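Local coordinates for UPF0678 fatty acid-binding protein-like protein ERS007657_00996 (Mycobacterium tuberculosis, PDB 6R3Y) that binds heme b in a beta-barrel and probably acts as a peroxynitrite isomerase that converts peroxynitrite to nitrate, at residues 63-68 with 84-89. Numbering follows the deposited sequence.
With HEM (protoporphyrin IX containing Fe), chain B.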
loop_
_atom_site.group_PDB
_atom_site.type_symbol
_atom_site.label_atom_id
_atom_site.label_comp_id
_atom_site.label_asym_id
_atom_site.label_seq_id
_atom_site.Cartn_x
_atom_site.Cartn_y
_atom_site.Cartn_z
ATOM N N PRO A 63 11.649 -14.190 -2.646
ATOM C CA PRO A 63 10.629 -13.197 -2.940
ATOM C C PRO A 63 9.250 -13.718 -2.539
ATOM O O PRO A 63 8.906 -14.881 -2.780
ATOM C CB PRO A 63 10.746 -12.953 -4.459
ATOM C CG PRO A 63 11.394 -14.222 -4.993
ATOM C CD PRO A 63 12.262 -14.749 -3.860
ATOM N N LEU A 64 8.489 -12.877 -1.876
ATOM C CA LEU A 64 7.106 -13.185 -1.510
ATOM C C LEU A 64 6.209 -12.332 -2.405
ATOM O O LEU A 64 6.283 -12.507 -3.630
ATOM C CB LEU A 64 6.931 -12.951 -0.003
ATOM C CG LEU A 64 7.772 -13.881 0.877
ATOM C CD1 LEU A 64 7.741 -13.446 2.335
ATOM C CD2 LEU A 64 7.289 -15.323 0.747
ATOM N N HIS A 65 5.570 -11.319 -1.870
ATOM C CA HIS A 65 4.598 -10.501 -2.618
ATOM C C HIS A 65 5.336 -9.315 -3.240
ATOM O O HIS A 65 6.396 -8.911 -2.728
ATOM C CB HIS A 65 3.452 -10.083 -1.689
ATOM C CG HIS A 65 2.402 -9.266 -2.365
ATOM N ND1 HIS A 65 2.363 -7.871 -2.256
ATOM C CD2 HIS A 65 1.303 -9.634 -3.064
ATOM C CE1 HIS A 65 1.313 -7.420 -2.907
ATOM N NE2 HIS A 65 0.663 -8.483 -3.456
ATOM N N SER A 66 4.824 -8.793 -4.335
ATOM C CA SER A 66 5.178 -7.440 -4.812
ATOM C C SER A 66 3.892 -6.758 -5.258
ATOM O O SER A 66 2.892 -7.444 -5.464
ATOM C CB SER A 66 6.225 -7.498 -5.931
ATOM O OG SER A 66 5.750 -8.290 -7.025
ATOM N N GLU A 67 3.946 -5.463 -5.485
ATOM C CA GLU A 67 2.811 -4.713 -6.052
ATOM C C GLU A 67 3.344 -3.445 -6.698
ATOM O O GLU A 67 4.460 -3.032 -6.382
ATOM C CB GLU A 67 1.726 -4.432 -5.009
ATOM C CG GLU A 67 2.228 -3.732 -3.765
ATOM C CD GLU A 67 1.194 -3.504 -2.676
ATOM O OE1 GLU A 67 0.302 -4.354 -2.522
ATOM O OE2 GLU A 67 1.336 -2.516 -1.926
ATOM N N THR A 68 2.637 -2.965 -7.707
ATOM C CA THR A 68 3.106 -1.838 -8.509
ATOM C C THR A 68 1.913 -1.049 -9.027
ATOM O O THR A 68 0.886 -1.666 -9.393
ATOM C CB THR A 68 4.033 -2.339 -9.615
ATOM O OG1 THR A 68 4.618 -1.190 -10.227
ATOM C CG2 THR A 68 3.312 -3.204 -10.625
ATOM N N ALA A 84 -1.490 -3.318 -9.483
ATOM C CA ALA A 84 -1.395 -4.691 -10.010
ATOM C C ALA A 84 -0.669 -5.571 -9.005
ATOM O O ALA A 84 0.335 -5.085 -8.400
ATOM C CB ALA A 84 -0.678 -4.674 -11.325
ATOM N N HIS A 85 -1.100 -6.831 -8.889
ATOM C CA HIS A 85 -0.484 -7.872 -8.042
ATOM C C HIS A 85 -0.078 -9.061 -8.899
ATOM O O HIS A 85 -0.843 -9.508 -9.745
ATOM C CB HIS A 85 -1.454 -8.315 -6.953
ATOM C CG HIS A 85 -1.865 -7.204 -6.050
ATOM N ND1 HIS A 85 -1.196 -6.923 -4.891
ATOM C CD2 HIS A 85 -2.875 -6.310 -6.125
ATOM C CE1 HIS A 85 -1.760 -5.897 -4.287
ATOM N NE2 HIS A 85 -2.761 -5.475 -5.035
ATOM N N PRO A 86 1.078 -9.675 -8.607
ATOM C CA PRO A 86 1.574 -10.823 -9.374
ATOM C C PRO A 86 0.799 -12.114 -9.118
ATOM O O PRO A 86 0.975 -13.076 -9.898
ATOM C CB PRO A 86 3.022 -10.954 -8.900
ATOM C CG PRO A 86 3.006 -10.390 -7.505
ATOM C CD PRO A 86 2.022 -9.242 -7.565
ATOM N N SER A 87 -0.115 -12.064 -8.151
ATOM C CA SER A 87 -1.084 -13.143 -7.793
ATOM C C SER A 87 -2.302 -13.147 -8.730
ATOM O O SER A 87 -3.221 -13.948 -8.495
ATOM C CB SER A 87 -1.503 -12.978 -6.376
ATOM O OG SER A 87 -1.965 -11.639 -6.164
ATOM N N GLY A 88 -2.374 -12.226 -9.689
ATOM C CA GLY A 88 -3.464 -12.198 -10.680
ATOM C C GLY A 88 -4.637 -11.353 -10.211
ATOM O O GLY A 88 -5.781 -11.663 -10.578
ATOM N N ILE A 89 -4.361 -10.312 -9.437
ATOM C CA ILE A 89 -5.396 -9.452 -8.820
ATOM C C ILE A 89 -5.050 -7.989 -9.083
ATOM O O ILE A 89 -3.844 -7.620 -9.088
ATOM C CB ILE A 89 -5.499 -9.749 -7.316
ATOM C CG1 ILE A 89 -5.877 -11.214 -7.072
ATOM C CG2 ILE A 89 -6.453 -8.793 -6.655
ATOM C CD1 ILE A 89 -5.858 -11.617 -5.623
HETATM C CHA HEM B . -1.638 -15.558 1.596
HETATM C CHB HEM B . 2.318 -12.811 2.203
HETATM C CHC HEM B . -0.051 -8.951 0.418
HETATM C CHD HEM B . -3.853 -11.830 -0.564
HETATM C C1A HEM B . -0.384 -15.107 1.916
HETATM C C2A HEM B . 0.661 -15.974 2.372
HETATM C C3A HEM B . 1.782 -15.214 2.506
HETATM C C4A HEM B . 1.437 -13.869 2.177
HETATM C CMA HEM B . 3.130 -15.712 2.969
HETATM C CAA HEM B . 0.569 -17.484 2.629
HETATM C CBA HEM B . 1.336 -18.277 1.571
HETATM C CGA HEM B . 0.634 -18.122 0.267
HETATM O O1A HEM B . 1.254 -17.663 -0.728
HETATM O O2A HEM B . -0.601 -18.374 0.197
HETATM C C1B HEM B . 1.996 -11.515 1.789
HETATM C C2B HEM B . 2.911 -10.420 1.844
HETATM C C3B HEM B . 2.254 -9.299 1.351
HETATM C C4B HEM B . 0.909 -9.777 0.990
HETATM C CMB HEM B . 4.343 -10.539 2.313
HETATM C CAB HEM B . 2.687 -7.891 1.203
HETATM C CBB HEM B . 3.605 -7.351 2.006
HETATM C C1C HEM B . -1.286 -9.433 -0.076
HETATM C C2C HEM B . -2.190 -8.667 -0.822
HETATM C C3C HEM B . -3.279 -9.478 -1.101
HETATM C C4C HEM B . -3.009 -10.753 -0.500
HETATM C CMC HEM B . -2.011 -7.227 -1.160
HETATM C CAC HEM B . -4.434 -9.221 -1.974
HETATM C CBC HEM B . -4.328 -8.479 -3.084
HETATM C C1D HEM B . -3.554 -13.075 -0.026
HETATM C C2D HEM B . -4.483 -14.217 -0.130
HETATM C C3D HEM B . -3.870 -15.251 0.478
HETATM C C4D HEM B . -2.550 -14.740 0.946
HETATM C CMD HEM B . -5.847 -14.256 -0.825
HETATM C CAD HEM B . -4.285 -16.703 0.432
HETATM C CBD HEM B . -5.195 -17.109 1.529
HETATM C CGD HEM B . -5.617 -18.563 1.249
HETATM O O1D HEM B . -5.084 -19.288 0.331
HETATM O O2D HEM B . -6.535 -19.008 1.892
HETATM N NA HEM B . 0.112 -13.809 1.849
HETATM N NB HEM B . 0.821 -11.086 1.287
HETATM N NC HEM B . -1.779 -10.677 0.083
HETATM N ND HEM B . -2.418 -13.437 0.642
HETATM FE FE HEM B . -0.902 -12.273 1.047
#
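His65 NE2 and His85 ND1 share a hydrogen bond of 2.8 Å, bent to 134°, in which either nitrogen could be the donor. The two imidazoles meet rim to rim, with their planes 38° apart. Both belong to the heme pocket. His65 has its CG anti to the backbone N (chi1 -179°), which lays one ring face against the porphyrin, and its CB comes 3.4 Å from HEM C3B. A bound cyanide ion touches His65 as well. HEM CBC sits over a face of His85, while His85 CE1 reaches HEM CMC at 3.4 Å. Glu67 runs beside His85, pointing the same way, and its OE1 lies 3.1 Å from His85 CE1. Gln53 NE2 is hydrogen-bonded to His65 ND1, and Glu91 OE1 to His85 NE2, so both nitrogens of each ring are bonded, which should limit rotation of the imidazoles. Glu67 OE2 is hydrogen-bonded to Tyr51 OH, and its OE1 forms a salt bridge with Arg130. Further along, Thr68 and Ala84 form an antiparallel hydrogen-bonded pair, with Ala84 N to Thr68 O at 2.9 Å and a return bond from Thr68 N to Ala84 O. Toward the heme the backbones part, and Pro86 CG lies 3.5 Å from Ser66 OG. The contact joins neighbouring strands 63-73 and 78-85 of the ten-stranded nitrobindin barrel. Strand 48-57 flanks the first, and strand 89-100 follows the turn after the second.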